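Local coordinates for protein Pcza361.24 (Amycolatopsis orientalis, PDB 3G2M) that probably transfers a methyl group from S-adenosyl-L-methionine to a nitrogen of glycopeptide antibiotics, as a class I methyltransferase of their biosynthesis, at residues S70-F75 with G94-P99; L87-G92 with V154-G159. One frame throughout, in Å; residues are numbered along the deposited sequence.

Contact 1: residues S70-F75 with G94-P99; sequences SEAREF and GRLTFP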
ATOM      1  N   SER A  70       9.218  -8.535  24.526  1.00 47.68           N
ATOM      2  CA  SER A  70       9.520  -7.105  24.541  1.00 46.31           C
ATOM      3  C   SER A  70       8.338  -6.281  24.040  1.00 44.97           C
ATOM      4  O   SER A  70       8.084  -5.177  24.528  1.00 44.88           O
ATOM      5  CB  SER A  70      10.751  -6.806  23.687  1.00 46.28           C
ATOM      6  OG  SER A  70      11.905  -7.410  24.238  1.00 47.77           O
ATOM      7  N   GLU A  71       7.628  -6.821  23.053  1.00 43.44           N
ATOM      8  CA  GLU A  71       6.466  -6.149  22.483  1.00 41.69           C
ATOM      9  C   GLU A  71       5.331  -6.078  23.501  1.00 41.14           C
ATOM     10  O   GLU A  71       4.769  -5.007  23.732  1.00 40.71           O
ATOM     11  CB  GLU A  71       6.009  -6.845  21.196  1.00 41.77           C
ATOM     12  CG  GLU A  71       4.912  -6.100  20.466  1.00 40.18           C
ATOM     13  CD  GLU A  71       4.394  -6.827  19.239  1.00 40.81           C
ATOM     14  OE1 GLU A  71       5.043  -7.786  18.770  1.00 38.12           O
ATOM     15  OE2 GLU A  71       3.323  -6.425  18.738  1.00 38.56           O
ATOM     16  N   ALA A  72       5.012  -7.215  24.120  1.00 40.44           N
ATOM     17  CA  ALA A  72       3.958  -7.270  25.134  1.00 40.29           C
ATOM     18  C   ALA A  72       4.257  -6.332  26.300  1.00 40.21           C
ATOM     19  O   ALA A  72       3.355  -5.670  26.820  1.00 39.64           O
ATOM     20  CB  ALA A  72       3.750  -8.699  25.625  1.00 40.35           C
ATOM     21  N   ARG A  73       5.533  -6.278  26.681  1.00 40.60           N
ATOM     22  CA  ARG A  73       6.038  -5.365  27.700  1.00 41.16           C
ATOM     23  C   ARG A  73       5.756  -3.903  27.341  1.00 40.95           C
ATOM     24  O   ARG A  73       5.338  -3.122  28.202  1.00 40.57           O
ATOM     25  CB  ARG A  73       7.543  -5.581  27.869  1.00 41.24           C
ATOM     26  CG  ARG A  73       8.147  -5.083  29.178  1.00 42.18           C
ATOM     27  CD  ARG A  73       9.614  -5.492  29.258  1.00 42.39           C
ATOM     28  NE  ARG A  73      10.407  -4.865  28.198  1.00 44.92           N
ATOM     29  CZ  ARG A  73      11.461  -5.422  27.601  1.00 46.02           C
ATOM     30  NH1 ARG A  73      11.866  -6.645  27.938  1.00 46.02           N
ATOM     31  NH2 ARG A  73      12.103  -4.757  26.648  1.00 46.49           N
ATOM     32  N   GLU A  74       5.979  -3.535  26.077  1.00 40.91           N
ATOM     33  CA  GLU A  74       5.721  -2.161  25.640  1.00 41.29           C
ATOM     34  C   GLU A  74       4.243  -1.816  25.704  1.00 40.85           C
ATOM     35  O   GLU A  74       3.882  -0.706  26.100  1.00 40.61           O
ATOM     36  CB  GLU A  74       6.282  -1.878  24.245  1.00 41.61           C
ATOM     37  CG  GLU A  74       7.761  -1.506  24.236  1.00 43.66           C
ATOM     38  CD  GLU A  74       8.090  -0.207  24.974  1.00 44.94           C
ATOM     39  OE1 GLU A  74       7.285   0.754  24.960  1.00 46.30           O
ATOM     40  OE2 GLU A  74       9.185  -0.143  25.560  1.00 47.54           O
ATOM     41  N   PHE A  75       3.398  -2.772  25.321  1.00 40.81           N
ATOM     42  CA  PHE A  75       1.953  -2.603  25.434  1.00 40.81           C
ATOM     43  C   PHE A  75       1.565  -2.349  26.890  1.00 41.77           C
ATOM     44  O   PHE A  75       0.843  -1.396  27.179  1.00 41.75           O
ATOM     45  CB  PHE A  75       1.204  -3.808  24.861  1.00 40.03           C
ATOM     46  CG  PHE A  75       1.027  -3.766  23.356  1.00 38.59           C
ATOM     47  CD1 PHE A  75       0.157  -2.851  22.766  1.00 37.21           C
ATOM     48  CD2 PHE A  75       1.718  -4.649  22.538  1.00 37.26           C
ATOM     49  CE1 PHE A  75      -0.011  -2.811  21.378  1.00 36.77           C
ATOM     50  CE2 PHE A  75       1.552  -4.618  21.143  1.00 37.18           C
ATOM     51  CZ  PHE A  75       0.682  -3.702  20.571  1.00 36.76           C
ATOM     52  N   GLY A  94      -1.742 -16.654  20.688  1.00 43.96           N
ATOM     53  CA  GLY A  94      -1.418 -16.087  21.986  1.00 43.05           C
ATOM     54  C   GLY A  94       0.042 -15.727  22.185  1.00 42.24           C
ATOM     55  O   GLY A  94       0.527 -15.722  23.313  1.00 42.36           O
ATOM     56  N   ARG A  95       0.742 -15.427  21.094  1.00 41.65           N
ATOM     57  CA  ARG A  95       2.120 -14.934  21.167  1.00 41.01           C
ATOM     58  C   ARG A  95       2.228 -13.745  22.134  1.00 40.21           C
ATOM     59  O   ARG A  95       3.206 -13.625  22.879  1.00 39.91           O
ATOM     60  CB  ARG A  95       2.622 -14.550  19.772  1.00 41.22           C
ATOM     61  CG  ARG A  95       4.109 -14.189  19.696  1.00 41.85           C
ATOM     62  CD  ARG A  95       4.462 -13.616  18.328  1.00 42.05           C
ATOM     63  NE  ARG A  95       3.627 -12.469  17.988  1.00 43.63           N
ATOM     64  CZ  ARG A  95       4.007 -11.195  18.065  1.00 44.63           C
ATOM     65  NH1 ARG A  95       5.233 -10.873  18.460  1.00 45.30           N
ATOM     66  NH2 ARG A  95       3.155 -10.236  17.735  1.00 45.01           N
ATOM     67  N   LEU A  96       1.216 -12.878  22.125  1.00 38.99           N
ATOM     68  CA  LEU A  96       1.132 -11.787  23.100  1.00 38.73           C
ATOM     69  C   LEU A  96       0.113 -12.058  24.206  1.00 38.58           C
ATOM     70  O   LEU A  96       0.245 -11.532  25.312  1.00 38.18           O
ATOM     71  CB  LEU A  96       0.804 -10.449  22.419  1.00 38.60           C
ATOM     72  CG  LEU A  96       1.736  -9.881  21.347  1.00 38.31           C
ATOM     73  CD1 LEU A  96       1.205  -8.521  20.888  1.00 38.88           C
ATOM     74  CD2 LEU A  96       3.172  -9.758  21.829  1.00 37.90           C
ATOM     75  N   THR A  97      -0.898 -12.874  23.908  1.00 38.38           N
ATOM     76  CA  THR A  97      -1.988 -13.111  24.854  1.00 38.81           C
ATOM     77  C   THR A  97      -1.510 -13.732  26.167  1.00 39.09           C
ATOM     78  O   THR A  97      -1.950 -13.322  27.237  1.00 39.20           O
ATOM     79  CB  THR A  97      -3.094 -14.014  24.275  1.00 38.66           C
ATOM     80  OG1 THR A  97      -3.343 -13.669  22.906  1.00 39.05           O
ATOM     81  CG2 THR A  97      -4.384 -13.866  25.082  1.00 38.27           C
ATOM     82  N   PHE A  98      -0.628 -14.721  26.077  1.00 39.65           N
ATOM     83  CA  PHE A  98      -0.126 -15.398  27.274  1.00 40.16           C
ATOM     84  C   PHE A  98       0.745 -14.473  28.139  1.00 40.30           C
ATOM     85  O   PHE A  98       0.556 -14.426  29.356  1.00 40.59           O
ATOM     86  CB  PHE A  98       0.561 -16.724  26.918  1.00 40.60           C
ATOM     87  CG  PHE A  98      -0.404 -17.801  26.489  1.00 41.02           C
ATOM     88  CD1 PHE A  98      -1.047 -18.594  27.435  1.00 41.68           C
ATOM     89  CD2 PHE A  98      -0.688 -18.004  25.141  1.00 42.50           C
ATOM     90  CE1 PHE A  98      -1.952 -19.584  27.045  1.00 41.86           C
ATOM     91  CE2 PHE A  98      -1.596 -18.987  24.740  1.00 42.12           C
ATOM     92  CZ  PHE A  98      -2.226 -19.780  25.698  1.00 41.96           C
ATOM     93  N   PRO A  99       1.695 -13.732  27.525  1.00 40.25           N
ATOM     94  CA  PRO A  99       2.315 -12.623  28.262  1.00 40.38           C
ATOM     95  C   PRO A  99       1.317 -11.649  28.909  1.00 40.50           C
ATOM     96  O   PRO A  99       1.542 -11.225  30.042  1.00 40.49           O
ATOM     97  CB  PRO A  99       3.142 -11.916  27.190  1.00 40.52           C
ATOM     98  CG  PRO A  99       3.508 -12.996  26.244  1.00 40.61           C
ATOM     99  CD  PRO A  99       2.321 -13.914  26.201  1.00 40.10           C
TER

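Contact 2: residues L87-G92 with V154-G159; sequences LELAAG and VVISSG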
ATOM      1  N   LEU A  87      -9.304  -6.091  24.871  1.00 35.31           N
ATOM      2  CA  LEU A  87      -9.587  -6.789  23.632  1.00 34.26           C
ATOM      3  C   LEU A  87      -8.320  -6.860  22.778  1.00 33.79           C
ATOM      4  O   LEU A  87      -7.755  -5.831  22.416  1.00 33.51           O
ATOM      5  CB  LEU A  87     -10.726  -6.093  22.874  1.00 34.58           C
ATOM      6  CG  LEU A  87     -11.113  -6.638  21.498  1.00 33.35           C
ATOM      7  CD1 LEU A  87     -11.614  -8.087  21.579  1.00 33.54           C
ATOM      8  CD2 LEU A  87     -12.158  -5.733  20.871  1.00 34.09           C
ATOM      9  N   GLU A  88      -7.856  -8.071  22.488  1.00 33.44           N
ATOM     10  CA  GLU A  88      -6.718  -8.248  21.584  1.00 33.27           C
ATOM     11  C   GLU A  88      -7.196  -8.747  20.222  1.00 33.29           C
ATOM     12  O   GLU A  88      -7.781  -9.821  20.118  1.00 32.68           O
ATOM     13  CB  GLU A  88      -5.667  -9.196  22.167  1.00 32.96           C
ATOM     14  CG  GLU A  88      -4.422  -9.327  21.287  1.00 32.99           C
ATOM     15  CD  GLU A  88      -3.508 -10.470  21.681  1.00 34.01           C
ATOM     16  OE1 GLU A  88      -3.710 -11.073  22.757  1.00 35.21           O
ATOM     17  OE2 GLU A  88      -2.570 -10.761  20.911  1.00 35.00           O
ATOM     18  N   LEU A  89      -6.939  -7.950  19.187  1.00 33.29           N
ATOM     19  CA  LEU A  89      -7.392  -8.266  17.831  1.00 33.22           C
ATOM     20  C   LEU A  89      -6.359  -9.107  17.112  1.00 33.36           C
ATOM     21  O   LEU A  89      -5.155  -8.829  17.195  1.00 33.40           O
ATOM     22  CB  LEU A  89      -7.668  -6.987  17.025  1.00 33.00           C
ATOM     23  CG  LEU A  89      -8.606  -5.966  17.667  1.00 33.99           C
ATOM     24  CD1 LEU A  89      -8.593  -4.641  16.900  1.00 33.14           C
ATOM     25  CD2 LEU A  89     -10.031  -6.508  17.791  1.00 34.61           C
ATOM     26  N   ALA A  90      -6.850 -10.117  16.394  1.00 33.20           N
ATOM     27  CA  ALA A  90      -6.023 -11.044  15.619  1.00 33.77           C
ATOM     28  C   ALA A  90      -4.952 -11.675  16.507  1.00 34.05           C
ATOM     29  O   ALA A  90      -3.754 -11.591  16.218  1.00 33.59           O
ATOM     30  CB  ALA A  90      -5.410 -10.338  14.394  1.00 33.74           C
ATOM     31  N   ALA A  91      -5.404 -12.300  17.597  1.00 34.71           N
ATOM     32  CA  ALA A  91      -4.512 -12.783  18.653  1.00 35.56           C
ATOM     33  C   ALA A  91      -3.707 -14.026  18.254  1.00 36.57           C
ATOM     34  O   ALA A  91      -2.756 -14.424  18.950  1.00 36.26           O
ATOM     35  CB  ALA A  91      -5.307 -13.050  19.924  1.00 35.53           C
ATOM     36  N   GLY A  92      -4.081 -14.627  17.130  1.00 37.60           N
ATOM     37  CA  GLY A  92      -3.405 -15.807  16.638  1.00 39.61           C
ATOM     38  C   GLY A  92      -3.478 -16.897  17.684  1.00 41.11           C
ATOM     39  O   GLY A  92      -4.566 -17.285  18.110  1.00 40.62           O
ATOM     40  N   VAL A 154      -8.018  -1.671  23.749  1.00 33.27           N
ATOM     41  CA  VAL A 154      -8.005  -2.536  22.572  1.00 32.37           C
ATOM     42  C   VAL A 154      -6.602  -2.497  21.956  1.00 32.29           C
ATOM     43  O   VAL A 154      -6.042  -1.426  21.754  1.00 32.21           O
ATOM     44  CB  VAL A 154      -9.079  -2.120  21.520  1.00 32.65           C
ATOM     45  CG1 VAL A 154      -8.989  -3.010  20.270  1.00 31.51           C
ATOM     46  CG2 VAL A 154     -10.489  -2.187  22.110  1.00 31.27           C
ATOM     47  N   VAL A 155      -6.040  -3.667  21.666  1.00 32.16           N
ATOM     48  CA  VAL A 155      -4.665  -3.760  21.150  1.00 32.21           C
ATOM     49  C   VAL A 155      -4.575  -4.542  19.835  1.00 31.80           C
ATOM     50  O   VAL A 155      -5.352  -5.471  19.592  1.00 31.23           O
ATOM     51  CB  VAL A 155      -3.650  -4.345  22.205  1.00 32.42           C
ATOM     52  CG1 VAL A 155      -3.593  -3.475  23.456  1.00 33.29           C
ATOM     53  CG2 VAL A 155      -3.987  -5.768  22.583  1.00 34.21           C
ATOM     54  N   ILE A 156      -3.627  -4.145  18.985  1.00 30.83           N
ATOM     55  CA  ILE A 156      -3.340  -4.876  17.755  1.00 29.99           C
ATOM     56  C   ILE A 156      -1.841  -4.835  17.454  1.00 30.23           C
ATOM     57  O   ILE A 156      -1.186  -3.807  17.639  1.00 29.81           O
ATOM     58  CB  ILE A 156      -4.200  -4.365  16.547  1.00 29.81           C
ATOM     59  CG1 ILE A 156      -4.129  -5.341  15.362  1.00 29.85           C
ATOM     60  CG2 ILE A 156      -3.814  -2.936  16.123  1.00 29.54           C
ATOM     61  CD1 ILE A 156      -5.140  -5.042  14.266  1.00 29.38           C
ATOM     62  N   SER A 157      -1.311  -5.965  17.004  1.00 29.85           N
ATOM     63  CA  SER A 157       0.110  -6.092  16.721  1.00 30.80           C
ATOM     64  C   SER A 157       0.431  -5.730  15.274  1.00 30.49           C
ATOM     65  O   SER A 157      -0.411  -5.895  14.383  1.00 30.43           O
ATOM     66  CB  SER A 157       0.579  -7.514  17.039  1.00 30.83           C
ATOM     67  OG  SER A 157       1.995  -7.606  16.995  1.00 34.31           O
ATOM     68  N   SER A 158       1.656  -5.247  15.049  1.00 29.99           N
ATOM     69  CA  SER A 158       2.116  -4.847  13.713  1.00 29.75           C
ATOM     70  C   SER A 158       1.801  -5.854  12.608  1.00 29.67           C
ATOM     71  O   SER A 158       1.312  -5.477  11.548  1.00 30.03           O
ATOM     72  CB  SER A 158       3.626  -4.591  13.726  1.00 29.28           C
ATOM     73  OG  SER A 158       4.035  -4.124  12.455  1.00 29.53           O
ATOM     74  N   GLY A 159       2.102  -7.129  12.853  1.00 29.78           N
ATOM     75  CA  GLY A 159       1.917  -8.173  11.845  1.00 29.76           C
ATOM     76  C   GLY A 159       0.489  -8.264  11.337  1.00 29.89           C
ATOM     77  O   GLY A 159       0.248  -8.497  10.140  1.00 30.35           O
TER
HETATM   78  O   HOH W   1      -2.555  -8.547  16.617  1.00 25.43           O

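Contact 1: residues S70-F75 with G94-P99
Glu71, on helix 69-79, and Arg95, in the turn that leads into helix 97-101, form a salt bridge along one edge of this contact. The guanidinium grips end-on, with both terminal nitrogens on a single oxygen: NH1 of Arg95 lies 3.1 Å from OE1 of Glu71 and NH2 of Arg95 lies 3.3 Å from the same OE1. That oxygen sits close to the guanidinium plane, yet both N-H groups reach it from one face of the carboxylate, and the two planes are turned 46° apart. Arg95 runs out extended through chi2 and then bends at chi3 (55°), and its side chain crosses the glutamate at about a right angle. OE2 is satisfied separately, by the hydroxyls of Ser157 and Ser189, so both carboxylate oxygens have partners.

Beside the ion pair the packing is mainly apolar. Leu96 spreads its two methyls: CD1 meets CE2 of Phe75 at 3.9 Å, and CD2 packs 4.0 Å from CB of Ala72 while also lying over one face of the Arg95 guanidinium, toward its rim. Farther along, CB of Pro99 abuts CB of Ala72 at 3.6 Å.

Arg95 and Ser157 bind S-adenosyl-L-methionine in this protein. Glu71 therefore probably acts as a second-shell anion, positioning Arg95 through OE1 and Ser157 through OE2; its charge would probably be stabilised by these donors.

Contact 2: residues L87-G92 with V154-G159
Parallel strand pairing at the centre of the seven-stranded methyltransferase sheet joins Leu87-Leu89 to Val154-Ile156, the segment axes 4.8 Å apart and inclined by 23°. Two nearly straight backbone hydrogen bonds hold it: Val155 N donates to Leu87 O at 2.9 Å, and Leu89 N donates to Val155 O at 3.0 Å. Beyond them the strands diverge, and a water bridges the gap, donating to Leu89 O at 2.7 Å and accepting from Ser157 N.

On one face, Leu87 and Val154 lie side by side and point the same way, with CG2 of Val154 4.0 Å from CB of Leu87. The other valine branch, CG1, is anti to the backbone N (chi1 177°) and meets CD1 of Leu89 at 3.8 Å. On the opposite face, CG2 of Val155 rests 3.8 Å from CG of Glu88, whose carboxylate runs on to a hydrogen bond with the hydroxyl of Thr97.

Helix 166-179 packs on the face of Leu89, Val154 and Ile156 through Leu172 and Val176. In the sheet, strand 107-111 flanks 86-89 and strand 184-191 flanks 151-156; cofactor-binding Ser157 links the latter strand to helix 158-161.

Overall arrangement
From the N terminus, helix 69-79 comes first and runs into strand 86-89, which a turn connects to helix 97-101. Contact 1 closes the short loop from 70-75 to 94-99, with the first half of contact 2 inside it. Contact 2 closes a longer one, from 87-92 to 154-159, that takes in strands 107-111 and 135-139. Since the segments alternate along the chain, the two loops cross. They also touch directly, the ring of Phe75 packing against the carbonyl oxygen of Ile156. Contact 1 joins the two helix regions, contact 2 the two central strands, and the bonds between the contacts tie these pairs together beside the S-adenosyl-L-methionine site.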